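Local atomic coordinates of pheromone cOB1/lipoprotein, YaeC family (Enterococcus faecalis, PDB entry 4EF1), a protein that probably binds methionine as the lipid-anchored, substrate-binding component of an uptake system, and is also the precursor of the pheromone cOB1. Residues H82-G87 / G239-V244; A78-L83 / V223-E228. One frame throughout, in Å; residues are numbered along the deposited sequence.

Contact 1. Residues H82-G87 / G239-V244; sequences HLEPVG and GAIVPV. With MSE (selenomethionine), chain C.
With CG of His82 set between its backbone N and carbonyl carbon (chi1 78°), the imidazole rises on the same side of the strand pair as Ile241, and the two side chains run side by side. Ile241 CG2 approaches the ring obliquely, 3.5 Å from His82 CD2. Glu84 has CG anti to its carbonyl carbon (chi1 -67°) and an extended chain beyond, which carries its carboxylate past Ile241 CD1 to the ligand. There the two oxygens divide the work: OE1 accepts a hydrogen bond from the amino group of the bound selenomethionine (Glu84 OE1 to MSE N, 2.8 Å), while OE2 takes a nearly straight bond from the ring, His82 NE2 to Glu84 OE2 at 2.9 Å, on the anti side, slightly out of the carboxylate plane but in the plane of the imidazole. His82 ND1 is tied to Tyr57 OH, so both ring nitrogens are engaged and the ring rotation is fixed; the histidine probably helps, as a second-shell residue, to position the ligand-binding glutamate. Beneath, Leu83 and Val242 form an antiparallel hydrogen-bonded pair, Leu83 N to Val242 O 2.7 Å and Val242 N to Leu83 O 2.8 Å. On the face away from His82, Leu83 and Val244 cross at about a right angle, tightly, with Leu83 CG 3.5 Å from Val244 CG1. Past the paired residues a water donates to both Pro85 O and Ala240 O, bridging the diverging chains. Asn203, Asn176 and Arg116 also hydrogen-bond the selenomethionine. The short edge strand 242-243 finishes the six-stranded mixed sheet beside strand 75-83, just where the chain enters the ligand pocket of a periplasmic-binding-protein fold of the NlpA family.

Contact 2. Residues A78-L83 / V223-E228; sequences AGAIHL and VLRSKE
The guanidinium of Arg225 meets Ala80 O at its edge and in its plane, while Ile81 CD1 and Gly79 CA approach it obliquely. Two nitrogens grip this one carbonyl side-on: Arg225 NE lies 2.9 Å from Ala80 O, nearly in line with the C=O bond, and Arg225 NH2 lies 2.8 Å from Ala80 O, well off that line. Both bonds are bent, with N-H...O angles of 142° and 145°, as expected when neighbouring donors converge on a single atom. An extended chain from CG to NE carries the group across to the strand. Alongside, Ile81 and Leu224 cross at about a right angle, Ile81 CG2 resting 3.9 Å from Leu224 CB and the two CD1 methyls also meeting. A water donates to Ile81 O and Leu224 O, joining the backbones where they do not touch directly. Ile81 and His82 both face Asn203, forming a classic beta bulge in strand 75-83. The contact therefore pairs a buried apolar patch with a polar margin: the cationic group is held by a neutral carbonyl, which its charge would probably polarise, and no carboxylate of either segment shares in the grip.

Contacts 1 and 2 both use strand 75-83; their ranges overlap at His82 and Leu83, which make their contacts in contact 1, and their centres are about 12 Å apart. They meet directly at Val244, whose N lies 3.0 Å from Ile81 O, a probable hydrogen bond that continues the pairing of 239-244 along the strand. Val244 CG2 also packs 3.8 Å from Ala80 CB, and Val244 O lies 3.8 Å from Arg225 CG. Contact 1 reaches the ligand through Glu84, whereas the Ile81 side chain of contact 2 stays about 11 Å from the selenomethionine. Helix 227-236 leads from the second segment of contact 2 to strand 242-243, so the C-terminal part of the chain packs against the same strand twice.

Contact 1. Residues H82-G87 / G239-V244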
loop_
_atom_site.group_PDB
_atom_site.type_symbol
_atom_site.label_atom_id
_atom_site.label_comp_id
_atom_site.label_asym_id
_atom_site.label_seq_id
_atom_site.Cartn_x
_atom_site.Cartn_y
_atom_site.Cartn_z
ATOM N N HIS A 82 1.174 7.264 -6.100
ATOM C CA HIS A 82 1.053 6.003 -6.847
ATOM C C HIS A 82 0.136 4.987 -6.220
ATOM O O HIS A 82 -0.105 5.032 -5.041
ATOM C CB HIS A 82 2.427 5.364 -7.023
ATOM C CG HIS A 82 2.953 4.652 -5.789
ATOM N ND1 HIS A 82 3.778 5.238 -4.913
ATOM C CD2 HIS A 82 2.788 3.347 -5.357
ATOM C CE1 HIS A 82 4.125 4.380 -3.982
ATOM N NE2 HIS A 82 3.496 3.209 -4.234
ATOM N N LEU A 83 -0.281 4.004 -7.034
ATOM C CA LEU A 83 -1.141 2.867 -6.639
ATOM C C LEU A 83 -0.324 1.569 -6.682
ATOM O O LEU A 83 0.620 1.405 -7.521
ATOM C CB LEU A 83 -2.292 2.691 -7.648
ATOM C CG LEU A 83 -3.083 3.888 -8.152
ATOM C CD1 LEU A 83 -4.211 3.493 -9.106
ATOM C CD2 LEU A 83 -3.620 4.678 -6.965
ATOM N N GLU A 84 -0.697 0.635 -5.806
ATOM C CA GLU A 84 -0.114 -0.708 -5.766
ATOM C C GLU A 84 -1.262 -1.747 -5.748
ATOM O O GLU A 84 -1.654 -2.211 -4.658
ATOM C CB GLU A 84 0.686 -0.874 -4.472
ATOM C CG GLU A 84 1.902 -0.024 -4.394
ATOM C CD GLU A 84 2.701 -0.251 -3.118
ATOM O OE1 GLU A 84 2.473 -1.244 -2.326
ATOM O OE2 GLU A 84 3.571 0.610 -2.927
ATOM N N PRO A 85 -1.799 -2.092 -6.934
ATOM C CA PRO A 85 -2.852 -3.110 -7.022
ATOM C C PRO A 85 -2.396 -4.339 -6.261
ATOM O O PRO A 85 -1.312 -4.886 -6.543
ATOM C CB PRO A 85 -2.967 -3.371 -8.535
ATOM C CG PRO A 85 -2.459 -2.124 -9.163
ATOM C CD PRO A 85 -1.356 -1.667 -8.266
ATOM N N VAL A 86 -3.169 -4.706 -5.247
ATOM C CA VAL A 86 -2.788 -5.747 -4.311
ATOM C C VAL A 86 -3.190 -7.142 -4.843
ATOM O O VAL A 86 -4.232 -7.339 -5.493
ATOM C CB VAL A 86 -3.420 -5.471 -2.926
ATOM C CG1 VAL A 86 -4.933 -5.697 -2.977
ATOM C CG2 VAL A 86 -2.746 -6.291 -1.827
ATOM N N GLY A 87 -2.323 -8.106 -4.588
ATOM C CA GLY A 87 -2.569 -9.481 -4.987
ATOM C C GLY A 87 -2.734 -10.498 -3.876
ATOM O O GLY A 87 -2.266 -10.299 -2.739
ATOM N N GLY A 239 4.710 -1.938 -14.468
ATOM C CA GLY A 239 3.299 -1.750 -14.231
ATOM C C GLY A 239 2.732 -2.181 -12.908
ATOM O O GLY A 239 1.582 -1.903 -12.652
ATOM N N ALA A 240 3.495 -2.856 -12.047
ATOM C CA ALA A 240 2.992 -3.221 -10.721
ATOM C C ALA A 240 2.806 -1.996 -9.815
ATOM O O ALA A 240 1.963 -1.997 -8.907
ATOM C CB ALA A 240 3.902 -4.258 -10.075
ATOM N N ILE A 241 3.590 -0.943 -10.085
ATOM C CA ILE A 241 3.508 0.330 -9.345
ATOM C C ILE A 241 2.959 1.336 -10.362
ATOM O O ILE A 241 3.550 1.545 -11.414
ATOM C CB ILE A 241 4.884 0.760 -8.777
ATOM C CG1 ILE A 241 5.559 -0.394 -7.962
ATOM C CG2 ILE A 241 4.743 2.035 -7.931
ATOM C CD1 ILE A 241 4.811 -0.945 -6.758
ATOM N N VAL A 242 1.818 1.944 -10.050
ATOM C CA VAL A 242 1.065 2.726 -11.063
ATOM C C VAL A 242 1.042 4.193 -10.611
ATOM O O VAL A 242 0.353 4.535 -9.631
ATOM C CB VAL A 242 -0.400 2.227 -11.216
ATOM C CG1 VAL A 242 -1.163 3.102 -12.212
ATOM C CG2 VAL A 242 -0.475 0.731 -11.568
ATOM N N PRO A 243 1.824 5.044 -11.275
ATOM C CA PRO A 243 1.827 6.467 -10.918
ATOM C C PRO A 243 0.447 7.084 -11.095
ATOM O O PRO A 243 -0.293 6.701 -12.046
ATOM C CB PRO A 243 2.827 7.074 -11.913
ATOM C CG PRO A 243 3.683 5.939 -12.355
ATOM C CD PRO A 243 2.760 4.759 -12.388
ATOM N N VAL A 244 0.090 7.995 -10.189
ATOM C CA VAL A 244 -1.120 8.825 -10.324
ATOM C C VAL A 244 -0.775 10.309 -10.304
ATOM O O VAL A 244 0.245 10.716 -9.776
ATOM C CB VAL A 244 -2.188 8.542 -9.260
ATOM C CG1 VAL A 244 -2.663 7.114 -9.398
ATOM C CG2 VAL A 244 -1.681 8.829 -7.840
HETATM N N MSE C 301 2.186 0.237 -0.015
HETATM C CA MSE C 301 0.939 -0.325 0.644
HETATM C C MSE C 301 -0.207 -0.550 -0.347
HETATM O O MSE C 301 -0.465 0.317 -1.195
HETATM O OXT MSE C 301 -0.940 -1.572 -0.253
HETATM C CB MSE C 301 0.475 0.534 1.819
HETATM C CG MSE C 301 -0.676 -0.051 2.647
HETATM SE SE MSE C 301 -1.340 1.246 3.903
HETATM C CE MSE C 301 0.215 1.355 5.141
HETATM O O HOH W 1 1.006 -4.335 -7.746
#

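Contact 2. Residues A78-L83 / V223-E228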
loop_
_atom_site.group_PDB
_atom_site.type_symbol
_atom_site.label_atom_id
_atom_site.label_comp_id
_atom_site.label_asym_id
_atom_site.label_seq_id
_atom_site.Cartn_x
_atom_site.Cartn_y
_atom_site.Cartn_z
ATOM N N ALA A 78 -0.462 15.386 1.839
ATOM C CA ALA A 78 0.181 16.291 0.871
ATOM C C ALA A 78 -0.011 15.899 -0.606
ATOM O O ALA A 78 0.393 16.651 -1.496
ATOM C CB ALA A 78 1.660 16.410 1.174
ATOM N N GLY A 79 -0.521 14.706 -0.884
ATOM C CA GLY A 79 -0.870 14.335 -2.258
ATOM C C GLY A 79 -0.571 12.878 -2.565
ATOM O O GLY A 79 0.406 12.333 -2.099
ATOM N N ALA A 80 -1.434 12.262 -3.372
ATOM C CA ALA A 80 -1.247 10.877 -3.818
ATOM C C ALA A 80 -0.152 10.845 -4.886
ATOM O O ALA A 80 -0.118 11.707 -5.796
ATOM C CB ALA A 80 -2.525 10.341 -4.410
ATOM N N ILE A 81 0.657 9.805 -4.834
ATOM C CA ILE A 81 1.769 9.617 -5.769
ATOM C C ILE A 81 1.626 8.374 -6.662
ATOM O O ILE A 81 1.899 8.424 -7.851
ATOM C CB ILE A 81 3.071 9.544 -5.023
ATOM C CG1 ILE A 81 3.270 10.741 -4.112
ATOM C CG2 ILE A 81 4.245 9.419 -6.002
ATOM C CD1 ILE A 81 3.220 12.117 -4.749
ATOM N N HIS A 82 1.174 7.264 -6.100
ATOM C CA HIS A 82 1.053 6.003 -6.847
ATOM C C HIS A 82 0.136 4.987 -6.220
ATOM O O HIS A 82 -0.105 5.032 -5.041
ATOM C CB HIS A 82 2.427 5.364 -7.023
ATOM C CG HIS A 82 2.953 4.652 -5.789
ATOM N ND1 HIS A 82 3.778 5.238 -4.913
ATOM C CD2 HIS A 82 2.788 3.347 -5.357
ATOM C CE1 HIS A 82 4.125 4.380 -3.982
ATOM N NE2 HIS A 82 3.496 3.209 -4.234
ATOM N N LEU A 83 -0.281 4.004 -7.034
ATOM C CA LEU A 83 -1.141 2.867 -6.639
ATOM C C LEU A 83 -0.324 1.569 -6.682
ATOM O O LEU A 83 0.620 1.405 -7.521
ATOM C CB LEU A 83 -2.292 2.691 -7.648
ATOM C CG LEU A 83 -3.083 3.888 -8.152
ATOM C CD1 LEU A 83 -4.211 3.493 -9.106
ATOM C CD2 LEU A 83 -3.620 4.678 -6.965
ATOM N N VAL A 223 7.680 16.824 -8.365
ATOM C CA VAL A 223 8.780 16.055 -9.030
ATOM C C VAL A 223 8.369 14.590 -9.095
ATOM O O VAL A 223 8.457 13.950 -10.169
ATOM C CB VAL A 223 10.126 16.248 -8.315
ATOM C CG1 VAL A 223 11.120 15.183 -8.755
ATOM C CG2 VAL A 223 10.650 17.651 -8.533
ATOM N N LEU A 224 7.796 14.077 -8.010
ATOM C CA LEU A 224 7.299 12.704 -7.978
ATOM C C LEU A 224 6.180 12.392 -8.994
ATOM O O LEU A 224 6.077 11.252 -9.461
ATOM C CB LEU A 224 6.850 12.315 -6.575
ATOM C CG LEU A 224 7.909 12.104 -5.524
ATOM C CD1 LEU A 224 7.220 11.935 -4.178
ATOM C CD2 LEU A 224 8.819 10.915 -5.899
ATOM N N ARG A 225 5.377 13.398 -9.349
ATOM C CA ARG A 225 4.335 13.255 -10.378
ATOM C C ARG A 225 4.775 13.662 -11.778
ATOM O O ARG A 225 4.002 13.499 -12.750
ATOM C CB ARG A 225 3.115 14.100 -9.994
ATOM C CG ARG A 225 2.440 13.630 -8.734
ATOM C CD ARG A 225 1.391 14.632 -8.338
ATOM N NE ARG A 225 0.460 14.109 -7.355
ATOM C CZ ARG A 225 -0.433 14.849 -6.684
ATOM N NH1 ARG A 225 -0.526 16.174 -6.852
ATOM N NH2 ARG A 225 -1.265 14.262 -5.832
ATOM N N SER A 226 5.998 14.183 -11.942
ATOM C CA SER A 226 6.422 14.656 -13.276
ATOM C C SER A 226 6.510 13.485 -14.256
ATOM O O SER A 226 6.803 12.372 -13.826
ATOM C CB SER A 226 7.771 15.373 -13.219
ATOM O OG SER A 226 8.796 14.474 -12.800
ATOM N N LYS A 227 6.263 13.757 -15.531
ATOM C CA LYS A 227 6.182 12.733 -16.563
ATOM C C LYS A 227 7.432 11.839 -16.597
ATOM O O LYS A 227 7.288 10.630 -16.662
ATOM C CB LYS A 227 5.952 13.365 -17.952
ATOM C CG LYS A 227 5.879 12.388 -19.129
ATOM C CD LYS A 227 5.878 13.101 -20.463
ATOM C CE LYS A 227 5.822 12.115 -21.654
ATOM N NZ LYS A 227 4.643 11.207 -21.651
ATOM N N GLU A 228 8.630 12.444 -16.545
ATOM C CA GLU A 228 9.889 11.654 -16.628
ATOM C C GLU A 228 9.991 10.671 -15.418
ATOM O O GLU A 228 10.391 9.544 -15.596
ATOM C CB GLU A 228 11.136 12.559 -16.733
ATOM C CG GLU A 228 11.476 13.271 -15.417
ATOM C CD GLU A 228 12.357 14.501 -15.546
ATOM O OE1 GLU A 228 13.582 14.364 -15.744
ATOM O OE2 GLU A 228 11.826 15.610 -15.356
HETATM O O HOH W 2 3.854 9.732 -9.730
#